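Local atomic coordinates of polyporopepsin (Irpex lacteus, PDB entry 1WKR), a protein that cleaves proteins and peptides with broad specificity as a pepsin-like aspartic endopeptidase with milk-clotting activity. Residues A[16-21]-A[27-32]; A[37-42]-A[61-66]; A[44-47]-A[51-54]; A[85-90]-A[126-131]. One frame throughout, in Å; residues are numbered along the deposited sequence.

Contact 1: residues A[16-21]-A[27-32]; sequences VNVGVG and YSLLVD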
loop_
_atom_site.group_PDB
_atom_site.type_symbol
_atom_site.label_atom_id
_atom_site.label_comp_id
_atom_site.label_asym_id
_atom_site.label_seq_id
_atom_site.Cartn_x
_atom_site.Cartn_y
_atom_site.Cartn_z
ATOM N N VAL A 16 6.573 6.800 -6.703
ATOM C CA VAL A 16 7.776 7.572 -6.426
ATOM C C VAL A 16 8.653 7.468 -7.663
ATOM O O VAL A 16 8.688 6.486 -8.375
ATOM C CB VAL A 16 8.564 7.099 -5.180
ATOM C CG1 VAL A 16 7.813 7.364 -3.907
ATOM C CG2 VAL A 16 8.884 5.605 -5.284
ATOM N N ASN A 17 9.419 8.548 -7.910
ATOM C CA ASN A 17 10.514 8.515 -8.888
ATOM C C ASN A 17 11.661 7.764 -8.355
ATOM O O ASN A 17 12.147 7.944 -7.222
ATOM C CB ASN A 17 10.971 9.996 -9.208
ATOM C CG ASN A 17 9.932 10.644 -10.035
ATOM O OD1 ASN A 17 9.873 11.972 -9.859
ATOM N ND2 ASN A 17 9.221 10.065 -10.805
ATOM N N VAL A 18 12.176 6.849 -9.190
ATOM C CA VAL A 18 13.280 5.958 -8.827
ATOM C C VAL A 18 14.298 6.008 -9.954
ATOM O O VAL A 18 13.928 5.739 -11.155
ATOM C CB VAL A 18 12.820 4.496 -8.622
ATOM C CG1 VAL A 18 13.939 3.598 -8.203
ATOM C CG2 VAL A 18 11.663 4.470 -7.601
ATOM N N GLY A 19 15.529 6.345 -9.677
ATOM C CA GLY A 19 16.576 6.249 -10.720
ATOM C C GLY A 19 17.154 4.879 -10.777
ATOM O O GLY A 19 17.363 4.207 -9.749
ATOM N N VAL A 20 17.438 4.394 -11.988
ATOM C CA VAL A 20 18.078 3.124 -12.202
ATOM C C VAL A 20 19.193 3.321 -13.229
ATOM O O VAL A 20 18.940 3.894 -14.312
ATOM C CB VAL A 20 17.097 2.056 -12.670
ATOM C CG1 VAL A 20 17.851 0.724 -12.804
ATOM C CG2 VAL A 20 15.895 1.916 -11.673
ATOM N N GLY A 21 20.364 2.879 -12.851
ATOM C CA GLY A 21 21.583 2.944 -13.759
ATOM C C GLY A 21 22.477 4.126 -13.370
ATOM O O GLY A 21 22.210 4.948 -12.536
ATOM N N TYR A 27 12.250 6.176 -13.437
ATOM C CA TYR A 27 11.069 5.386 -13.634
ATOM C C TYR A 27 10.091 5.767 -12.511
ATOM O O TYR A 27 10.489 6.045 -11.369
ATOM C CB TYR A 27 11.377 3.890 -13.522
ATOM C CG TYR A 27 12.403 3.445 -14.564
ATOM C CD1 TYR A 27 13.759 3.638 -14.331
ATOM C CD2 TYR A 27 12.003 2.871 -15.752
ATOM C CE1 TYR A 27 14.716 3.256 -15.255
ATOM C CE2 TYR A 27 12.992 2.458 -16.741
ATOM C CZ TYR A 27 14.271 2.681 -16.397
ATOM O OH TYR A 27 15.271 2.257 -17.343
ATOM N N SER A 28 8.776 5.706 -12.801
ATOM C CA SER A 28 7.759 6.037 -11.772
ATOM C C SER A 28 7.224 4.703 -11.255
ATOM O O SER A 28 6.503 4.008 -11.965
ATOM C CB SER A 28 6.720 6.895 -12.423
ATOM O OG SER A 28 5.766 7.256 -11.428
ATOM N N LEU A 29 7.611 4.325 -10.032
ATOM C CA LEU A 29 7.298 3.028 -9.492
ATOM C C LEU A 29 6.245 3.131 -8.435
ATOM O O LEU A 29 6.243 4.020 -7.563
ATOM C CB LEU A 29 8.539 2.363 -8.897
ATOM C CG LEU A 29 9.724 2.149 -9.904
ATOM C CD1 LEU A 29 10.722 1.220 -9.279
ATOM C CD2 LEU A 29 9.233 1.475 -11.228
ATOM N N LEU A 30 5.309 2.156 -8.462
ATOM C CA LEU A 30 4.174 2.107 -7.541
ATOM C C LEU A 30 4.652 1.662 -6.160
ATOM O O LEU A 30 5.307 0.629 -6.018
ATOM C CB LEU A 30 3.167 1.132 -8.140
ATOM C CG LEU A 30 1.762 1.059 -7.484
ATOM C CD1 LEU A 30 0.726 0.591 -8.510
ATOM C CD2 LEU A 30 1.756 0.096 -6.279
ATOM N N VAL A 31 4.313 2.432 -5.146
ATOM C CA VAL A 31 4.738 2.133 -3.766
ATOM C C VAL A 31 3.905 0.986 -3.211
ATOM O O VAL A 31 2.693 1.140 -2.966
ATOM C CB VAL A 31 4.597 3.342 -2.856
ATOM C CG1 VAL A 31 4.924 2.998 -1.401
ATOM C CG2 VAL A 31 5.466 4.499 -3.369
ATOM N N ASP A 32 4.543 -0.185 -2.987
ATOM C CA ASP A 32 3.763 -1.371 -2.582
ATOM C C ASP A 32 4.347 -2.053 -1.359
ATOM O O ASP A 32 5.333 -2.771 -1.424
ATOM C CB ASP A 32 3.723 -2.351 -3.774
ATOM C CG ASP A 32 2.706 -3.411 -3.640
ATOM O OD1 ASP A 32 1.820 -3.312 -2.722
ATOM O OD2 ASP A 32 2.711 -4.413 -4.409
HETATM O O HOH W 1 17.813 2.145 -16.247
#
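V16, V18 and V20 lie against V31, L29 and Y27 across a β-hairpin of the N-terminal lobe of this pepsin-like fold. Its antiparallel ladder is defined by reciprocal backbone bonds between V16 and L29 and between V18 and Y27, with N17 and S28 forming the non-hydrogen-bonded pair between them. The N-to-C directions of the two short segments make 125°, well short of straight antiparallel, so the hairpin is strongly twisted. In each apolar pair the side chains run roughly perpendicular. L29 brings CD1 to within 3.8 Å of V18 CG2, and V16 CG1 meets V31 CG2 at 3.7 Å. Y27 reaches back along the partner strand: its CG stands beside its backbone N (chi1 -60°), which brings the ring alongside V20, with Y27 CE1 3.7 Å from V20 CB. The same rotation sets V18 O in the plane of the ring, at its edge, while that oxygen also accepts from Y27 N at 2.9 Å. V16, V18, Y27 and L29 share the inner face, which L105 and V77 help to cover; N17 and S28 occupy the outer one. Strand 25-32 ends at the active-site D32, whose OD1 bonds the bound peptide. Near the hairpin turn, V47 N donates to Y27 OH, and a water accepts from Y27 OH at 2.8 Å and gives a proton to V20 O at 2.8 Å.

Contact 2: residues A[37-42]-A[61-66]; sequences NTWLGA and VTYGSG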
loop_
_atom_site.group_PDB
_atom_site.type_symbol
_atom_site.label_atom_id
_atom_site.label_comp_id
_atom_site.label_asym_id
_atom_site.label_seq_id
_atom_site.Cartn_x
_atom_site.Cartn_y
_atom_site.Cartn_z
ATOM N N ASN A 37 9.012 -7.363 -4.639
ATOM C CA ASN A 37 9.898 -7.352 -5.809
ATOM C C ASN A 37 9.850 -5.978 -6.402
ATOM O O ASN A 37 8.772 -5.429 -6.708
ATOM C CB ASN A 37 9.379 -8.351 -6.867
ATOM C CG ASN A 37 9.568 -9.776 -6.461
ATOM O OD1 ASN A 37 8.934 -10.279 -5.513
ATOM N ND2 ASN A 37 10.512 -10.514 -7.106
ATOM N N THR A 38 11.027 -5.345 -6.540
ATOM C CA THR A 38 11.150 -4.058 -7.249
ATOM C C THR A 38 11.382 -4.339 -8.711
ATOM O O THR A 38 12.318 -5.110 -9.014
ATOM C CB THR A 38 12.241 -3.200 -6.624
ATOM O OG1 THR A 38 11.783 -2.769 -5.333
ATOM C CG2 THR A 38 12.528 -1.952 -7.456
ATOM N N TRP A 39 10.546 -3.816 -9.590
ATOM C CA TRP A 39 10.685 -4.113 -11.028
ATOM C C TRP A 39 10.213 -2.970 -11.826
ATOM O O TRP A 39 9.436 -2.098 -11.399
ATOM C CB TRP A 39 9.897 -5.400 -11.355
ATOM C CG TRP A 39 8.395 -5.306 -11.195
ATOM C CD1 TRP A 39 7.658 -5.606 -10.101
ATOM C CD2 TRP A 39 7.463 -4.926 -12.239
ATOM N NE1 TRP A 39 6.308 -5.428 -10.361
ATOM C CE2 TRP A 39 6.157 -5.052 -11.685
ATOM C CE3 TRP A 39 7.600 -4.548 -13.567
ATOM C CZ2 TRP A 39 5.010 -4.765 -12.394
ATOM C CZ3 TRP A 39 6.455 -4.260 -14.295
ATOM C CH2 TRP A 39 5.152 -4.399 -13.728
ATOM N N LEU A 40 10.655 -2.977 -13.089
ATOM C CA LEU A 40 10.306 -1.939 -14.057
ATOM C C LEU A 40 10.096 -2.610 -15.437
ATOM O O LEU A 40 10.335 -3.810 -15.603
ATOM C CB LEU A 40 11.389 -0.824 -14.105
ATOM C CG LEU A 40 12.799 -1.282 -14.441
ATOM C CD1 LEU A 40 13.048 -1.443 -15.975
ATOM C CD2 LEU A 40 13.777 -0.242 -13.889
ATOM N N GLY A 41 9.625 -1.820 -16.391
ATOM C CA GLY A 41 9.438 -2.338 -17.775
ATOM C C GLY A 41 8.012 -2.293 -18.167
ATOM O O GLY A 41 7.695 -2.728 -19.328
ATOM N N ALA A 42 7.052 -1.863 -17.340
ATOM C CA ALA A 42 5.652 -1.732 -17.770
ATOM C C ALA A 42 5.430 -0.600 -18.676
ATOM O O ALA A 42 4.307 -0.501 -19.327
ATOM C CB ALA A 42 4.716 -1.626 -16.532
ATOM N N VAL A 61 5.818 -12.579 -10.708
ATOM C CA VAL A 61 4.966 -12.270 -9.540
ATOM C C VAL A 61 3.505 -12.215 -9.995
ATOM O O VAL A 61 3.188 -11.547 -10.962
ATOM C CB VAL A 61 5.373 -10.948 -8.806
ATOM C CG1 VAL A 61 4.482 -10.722 -7.596
ATOM C CG2 VAL A 61 6.897 -11.002 -8.434
ATOM N N THR A 62 2.639 -12.837 -9.189
ATOM C CA THR A 62 1.202 -12.750 -9.392
ATOM C C THR A 62 0.560 -11.892 -8.289
ATOM O O THR A 62 0.827 -12.124 -7.082
ATOM C CB THR A 62 0.563 -14.157 -9.407
ATOM O OG1 THR A 62 1.076 -14.874 -10.538
ATOM C CG2 THR A 62 -0.957 -14.130 -9.617
ATOM N N TYR A 63 -0.225 -10.955 -8.688
ATOM C CA TYR A 63 -0.907 -10.014 -7.726
ATOM C C TYR A 63 -2.399 -10.231 -7.766
ATOM O O TYR A 63 -2.937 -10.905 -8.639
ATOM C CB TYR A 63 -0.576 -8.594 -8.073
ATOM C CG TYR A 63 0.907 -8.239 -8.193
ATOM C CD1 TYR A 63 1.651 -7.851 -7.103
ATOM C CD2 TYR A 63 1.509 -8.356 -9.431
ATOM C CE1 TYR A 63 3.017 -7.539 -7.249
ATOM C CE2 TYR A 63 2.868 -8.050 -9.592
ATOM C CZ TYR A 63 3.590 -7.657 -8.494
ATOM O OH TYR A 63 4.950 -7.397 -8.676
ATOM N N GLY A 64 -3.116 -9.608 -6.854
ATOM C CA GLY A 64 -4.599 -9.642 -6.870
ATOM C C GLY A 64 -5.109 -9.089 -8.151
ATOM O O GLY A 64 -6.039 -9.767 -8.770
ATOM N N SER A 65 -4.673 -7.995 -8.657
ATOM C CA SER A 65 -5.231 -7.361 -9.852
ATOM C C SER A 65 -4.332 -7.344 -11.094
ATOM O O SER A 65 -4.518 -6.628 -12.005
ATOM C CB SER A 65 -5.651 -5.935 -9.563
ATOM O OG SER A 65 -4.580 -5.148 -9.083
ATOM N N GLY A 66 -3.236 -8.153 -11.037
ATOM C CA GLY A 66 -2.337 -8.212 -12.201
ATOM C C GLY A 66 -1.198 -9.163 -11.981
ATOM O O GLY A 66 -1.264 -10.015 -11.140
HETATM O O HOH W 2 6.392 -6.764 -6.514
#
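W39 and Y63 meet through the indole N-H and the phenol hydroxyl, whereas N37 and V61 meet through van der Waals contact between an amide and a methyl. The second pair is closely fitted: V61 CG2 sits over the face of the N37 amide, 3.5 Å from N37 CG. This methyl lies beside the backbone N of V61, while the valine's other methyl, CG1, rests 3.3 Å above the plane of the Y63 ring, offset toward the rim. One valine therefore packs against two flat groups, and the amide is held from elsewhere by N37 ND2 bonding T116 OG1. The polar pair is looser. W39 NE1 lies 2.9 Å from Y63 OH, but the N-H is aimed well off the oxygen (128° at the hydrogen), so the bond is weak. The two side chains run in opposite senses. A water completes this side: it donates to N37 O at 2.7 Å and is hydrogen-bonded to Y63 OH at 2.7 Å, lying near the plane of both rings. F68 stacks on W39, and F98 turns edge-to-face contacts to both W39 and Y63. Beyond the tyrosine, backbone bonds from G64 and S65 grip the bound peptide. A tyrosine anchored to tryptophan and water beneath a substrate-gripping loop is characteristic of the active-site flap of pepsin-like proteinases, consistent with Y63 lying about 4 Å from D32, side chain to side chain.

Contact 3: residues A[44-47]-A[51-54]; sequences KSYV and TSSA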
loop_
_atom_site.group_PDB
_atom_site.type_symbol
_atom_site.label_atom_id
_atom_site.label_comp_id
_atom_site.label_asym_id
_atom_site.label_seq_id
_atom_site.Cartn_x
_atom_site.Cartn_y
_atom_site.Cartn_z
ATOM N N LYS A 44 8.339 2.611 -19.784
ATOM C CA LYS A 44 9.695 2.881 -20.356
ATOM C C LYS A 44 10.464 1.584 -20.441
ATOM O O LYS A 44 10.510 0.734 -19.537
ATOM C CB LYS A 44 10.448 3.779 -19.402
ATOM C CG LYS A 44 9.823 5.165 -19.287
ATOM C CD LYS A 44 10.579 5.983 -18.160
ATOM C CE LYS A 44 10.193 7.389 -17.993
ATOM N NZ LYS A 44 11.215 8.321 -17.849
ATOM N N SER A 45 11.253 1.405 -21.535
ATOM C CA SER A 45 12.163 0.295 -21.673
ATOM C C SER A 45 13.296 0.469 -20.608
ATOM O O SER A 45 13.705 1.566 -20.304
ATOM C CB SER A 45 12.802 0.326 -23.055
ATOM O OG SER A 45 11.799 0.208 -24.045
ATOM N N TYR A 46 13.791 -0.690 -20.207
ATOM C CA TYR A 46 14.961 -0.721 -19.303
ATOM C C TYR A 46 16.188 -0.186 -20.056
ATOM O O TYR A 46 16.627 -0.785 -21.039
ATOM C CB TYR A 46 15.225 -2.134 -18.858
ATOM C CG TYR A 46 16.379 -2.357 -17.912
ATOM C CD1 TYR A 46 16.734 -1.419 -16.947
ATOM C CD2 TYR A 46 17.088 -3.557 -17.960
ATOM C CE1 TYR A 46 17.787 -1.658 -16.071
ATOM C CE2 TYR A 46 18.124 -3.795 -17.086
ATOM C CZ TYR A 46 18.440 -2.872 -16.175
ATOM O OH TYR A 46 19.484 -3.198 -15.280
ATOM N N VAL A 47 16.748 0.892 -19.558
ATOM C CA VAL A 47 17.985 1.495 -20.157
ATOM C C VAL A 47 19.161 0.878 -19.460
ATOM O O VAL A 47 19.390 1.094 -18.214
ATOM C CB VAL A 47 17.940 2.960 -19.989
ATOM C CG1 VAL A 47 19.240 3.558 -20.605
ATOM C CG2 VAL A 47 16.692 3.530 -20.744
ATOM N N THR A 51 26.249 -0.111 -14.813
ATOM C CA THR A 51 25.961 -0.689 -13.497
ATOM C C THR A 51 24.912 -1.869 -13.613
ATOM O O THR A 51 24.656 -2.504 -12.599
ATOM C CB THR A 51 25.393 0.355 -12.570
ATOM O OG1 THR A 51 24.358 1.096 -13.160
ATOM C CG2 THR A 51 26.518 1.401 -12.145
ATOM N N SER A 52 24.353 -2.074 -14.768
ATOM C CA SER A 52 23.420 -3.229 -14.986
ATOM C C SER A 52 24.228 -4.517 -15.069
ATOM O O SER A 52 25.212 -4.547 -15.883
ATOM C CB SER A 52 22.646 -2.970 -16.276
ATOM O OG SER A 52 21.766 -4.084 -16.515
ATOM N N SER A 53 23.811 -5.554 -14.439
ATOM C CA SER A 53 24.421 -6.882 -14.561
ATOM C C SER A 53 23.376 -7.925 -14.588
ATOM O O SER A 53 22.356 -7.901 -13.873
ATOM C CB SER A 53 25.281 -7.156 -13.282
ATOM O OG SER A 53 26.428 -6.240 -13.308
ATOM N N ALA A 54 23.608 -8.897 -15.443
ATOM C CA ALA A 54 22.727 -10.041 -15.505
ATOM C C ALA A 54 22.856 -10.952 -14.415
ATOM O O ALA A 54 23.719 -10.858 -13.499
ATOM C CB ALA A 54 23.221 -10.882 -16.739
#
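Y46 and S52 touch through their hydroxyls, and that single polar meeting makes the contact. Y46 OH and S52 OG are 2.7 Å apart, a hydrogen-bonding distance whose proton is not settled by the geometry. The serine oxygen approaches the phenol off its axis: the angle CZ-OH...OG at Y46 is about 114°, and S52 OG stands well out of the ring plane, on the side of Y46 CE2, 3.7 Å from that carbon. The tyrosine gets there because its CG is extended away from the backbone N (chi1 -179°), so the ring projects from its loop across to S52, just before strand 53-55. S52 OG is likewise swung away from its own backbone N (chi1 179°), toward the phenol. Van der Waals contact is slight by comparison: S52 CB comes to 3.3 Å from Y46 OH, and only 81 Å² is buried in all. Charge enters through D75, the stronger partner of the phenol. Its OD2 bonds Y46 OH while its OD1 bonds T51 OG1, so one carboxylate ties both segments together and would probably polarise the tyrosine-serine pair. Aromatic contact comes from Y73, which meets the Y46 ring edge to face. The weakly bonded strand 53-55 joins strand 67-79 through S53 and T74; the whole is a surface loop of the N-terminal lobe pinned to Y73, T74 and D75, at a distance from the catalytic aspartates.

Contact 4: residues A[85-90]-A[126-131]; sequences PKQSIG and PTVTDN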
loop_
_atom_site.group_PDB
_atom_site.type_symbol
_atom_site.label_atom_id
_atom_site.label_comp_id
_atom_site.label_asym_id
_atom_site.label_seq_id
_atom_site.Cartn_x
_atom_site.Cartn_y
_atom_site.Cartn_z
ATOM N N PRO A 85 23.799 0.412 -4.621
ATOM C CA PRO A 85 24.518 -0.300 -5.696
ATOM C C PRO A 85 24.031 -1.853 -5.621
ATOM O O PRO A 85 23.825 -2.326 -4.506
ATOM C CB PRO A 85 26.023 -0.149 -5.297
ATOM C CG PRO A 85 26.102 0.405 -3.895
ATOM C CD PRO A 85 24.722 0.841 -3.504
ATOM N N LYS A 86 23.857 -2.445 -6.660
ATOM C CA LYS A 86 23.600 -3.796 -6.778
ATOM C C LYS A 86 22.262 -4.266 -6.180
ATOM O O LYS A 86 22.165 -5.365 -5.664
ATOM C CB LYS A 86 24.783 -4.626 -6.301
ATOM C CG LYS A 86 26.134 -4.381 -7.050
ATOM C CD LYS A 86 27.143 -5.624 -6.900
ATOM C CE LYS A 86 26.365 -6.838 -7.469
ATOM N NZ LYS A 86 27.509 -8.066 -7.762
ATOM N N GLN A 87 21.293 -3.392 -6.242
ATOM C CA GLN A 87 19.903 -3.816 -5.964
ATOM C C GLN A 87 19.425 -4.823 -7.008
ATOM O O GLN A 87 19.592 -4.568 -8.203
ATOM C CB GLN A 87 18.997 -2.581 -5.987
ATOM C CG GLN A 87 17.500 -2.952 -5.782
ATOM C CD GLN A 87 17.212 -3.561 -4.442
ATOM O OE1 GLN A 87 17.636 -2.982 -3.409
ATOM N NE2 GLN A 87 16.492 -4.672 -4.381
ATOM N N SER A 88 18.878 -5.938 -6.574
ATOM C CA SER A 88 18.283 -6.903 -7.514
ATOM C C SER A 88 16.899 -6.353 -7.891
ATOM O O SER A 88 16.065 -6.072 -6.995
ATOM C CB SER A 88 18.230 -8.220 -6.871
ATOM O OG SER A 88 17.726 -9.187 -7.809
ATOM N N ILE A 89 16.648 -6.242 -9.181
ATOM C CA ILE A 89 15.379 -5.752 -9.753
ATOM C C ILE A 89 14.879 -6.700 -10.801
ATOM O O ILE A 89 15.667 -7.361 -11.543
ATOM C CB ILE A 89 15.536 -4.329 -10.342
ATOM C CG1 ILE A 89 16.559 -4.283 -11.513
ATOM C CG2 ILE A 89 15.946 -3.355 -9.233
ATOM C CD1 ILE A 89 16.503 -3.023 -12.259
ATOM N N GLY A 90 13.591 -6.737 -11.010
ATOM C CA GLY A 90 12.976 -7.385 -12.166
ATOM C C GLY A 90 12.780 -6.421 -13.310
ATOM O O GLY A 90 12.597 -5.222 -13.148
ATOM N N PRO A 126 16.716 -9.510 -1.315
ATOM C CA PRO A 126 16.751 -8.385 -0.370
ATOM C C PRO A 126 16.091 -7.145 -0.976
ATOM O O PRO A 126 16.365 -6.744 -2.113
ATOM C CB PRO A 126 18.190 -8.195 -0.058
ATOM C CG PRO A 126 18.800 -9.594 -0.178
ATOM C CD PRO A 126 18.042 -10.254 -1.362
ATOM N N THR A 127 15.238 -6.484 -0.178
ATOM C CA THR A 127 14.483 -5.353 -0.699
ATOM C C THR A 127 15.275 -4.097 -0.641
ATOM O O THR A 127 16.379 -4.046 -0.031
ATOM C CB THR A 127 13.206 -5.181 0.143
ATOM O OG1 THR A 127 13.593 -4.782 1.479
ATOM C CG2 THR A 127 12.371 -6.462 0.240
ATOM N N VAL A 128 14.764 -3.051 -1.256
ATOM C CA VAL A 128 15.447 -1.757 -1.177
ATOM C C VAL A 128 15.682 -1.356 0.238
ATOM O O VAL A 128 16.786 -0.854 0.584
ATOM C CB VAL A 128 14.703 -0.639 -1.958
ATOM C CG1 VAL A 128 14.759 -0.942 -3.453
ATOM C CG2 VAL A 128 13.265 -0.425 -1.498
ATOM N N THR A 129 14.712 -1.563 1.156
ATOM C CA THR A 129 14.881 -1.158 2.544
ATOM C C THR A 129 15.983 -1.999 3.216
ATOM O O THR A 129 16.845 -1.468 3.913
ATOM C CB THR A 129 13.559 -1.351 3.313
ATOM O OG1 THR A 129 12.487 -0.861 2.467
ATOM C CG2 THR A 129 13.568 -0.573 4.599
ATOM N N ASP A 130 15.951 -3.327 2.996
ATOM C CA ASP A 130 16.975 -4.206 3.532
ATOM C C ASP A 130 18.376 -3.796 3.073
ATOM O O ASP A 130 19.293 -3.787 3.887
ATOM C CB ASP A 130 16.729 -5.658 3.043
ATOM C CG ASP A 130 15.582 -6.304 3.659
ATOM O OD1 ASP A 130 15.150 -5.947 4.759
ATOM O OD2 ASP A 130 15.078 -7.294 3.009
ATOM N N ASN A 131 18.540 -3.478 1.791
ATOM C CA ASN A 131 19.845 -3.094 1.281
ATOM C C ASN A 131 20.312 -1.764 1.791
ATOM O O ASN A 131 21.513 -1.581 2.121
ATOM C CB ASN A 131 19.868 -3.126 -0.249
ATOM C CG ASN A 131 19.896 -4.528 -0.796
ATOM O OD1 ASN A 131 20.497 -5.438 -0.220
ATOM N ND2 ASN A 131 19.234 -4.728 -1.945
HETATM O O HOH W 3 18.665 -6.994 -3.741
#
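Q87 carries most of this contact, inserting its amide between N131 in the first turn of helix 128-134 and the carbonyl of P126, the residue before the N-cap T127. The chain leaves the strand with CG opposite the backbone N and then bends at chi2 (64°), which brings both amide atoms to the helix. Q87 OE1 accepts from N131 ND2 at 2.8 Å through a nearly straight N-H; the donor stands above the carbonyl plane of the glutamine, although the oxygen lies in the amide plane of the asparagine. The two amide planes are 53° apart. On the other end, Q87 NE2 donates to P126 O at 3.1 Å, in the plane of that carbonyl, and to S88 O at 3.0 Å. With three bonds fixing the amide, its flip state is well defined by distinct donor and acceptor partners. N131, second in buried area, also donates from ND2 to a water that in turn accepts from S88 N and gives a proton to P126 O, cross-linking strand and helix start a second time. V128 supplies the apolar flank: its CG1 reaches the glutamine amide at 3.5 Å from Q87 OE1. The turn itself is set by a capping box, in which T127 OG1 accepts from D130 N while D130 OD2 accepts from T127 N. Strand 82-96 lies against this helix, with V128 and N131 touching its I84; V128 also touches L79 of strand 67-79, S88 bonds E72 of that strand, and G90 pairs with strand 39-40.

Overall arrangement
Contacts 1, 2 and 4 are buried, whereas contact 3 sits at the surface, its centre about 26 Å from that of the chain. All belong to one lobe, and all four have side chains touching strand 67-79. Contact 1 relies on a regular backbone ladder and aliphatic packing; contact 2 on one weak indole-hydroxyl bond, a bridging water and a methyl over an amide; contact 3 on hydroxyls and a carboxylate; contact 4 on side-chain amides gripping a helix start. They join directly: G21 of contact 1 packs on T51 of contact 3, the backbones of T38 and L40 of contact 2 bond G90 of contact 4, and L40 packs on V20, Y27 and Y46. Contact 3 is nested within the loop that contact 2 closes.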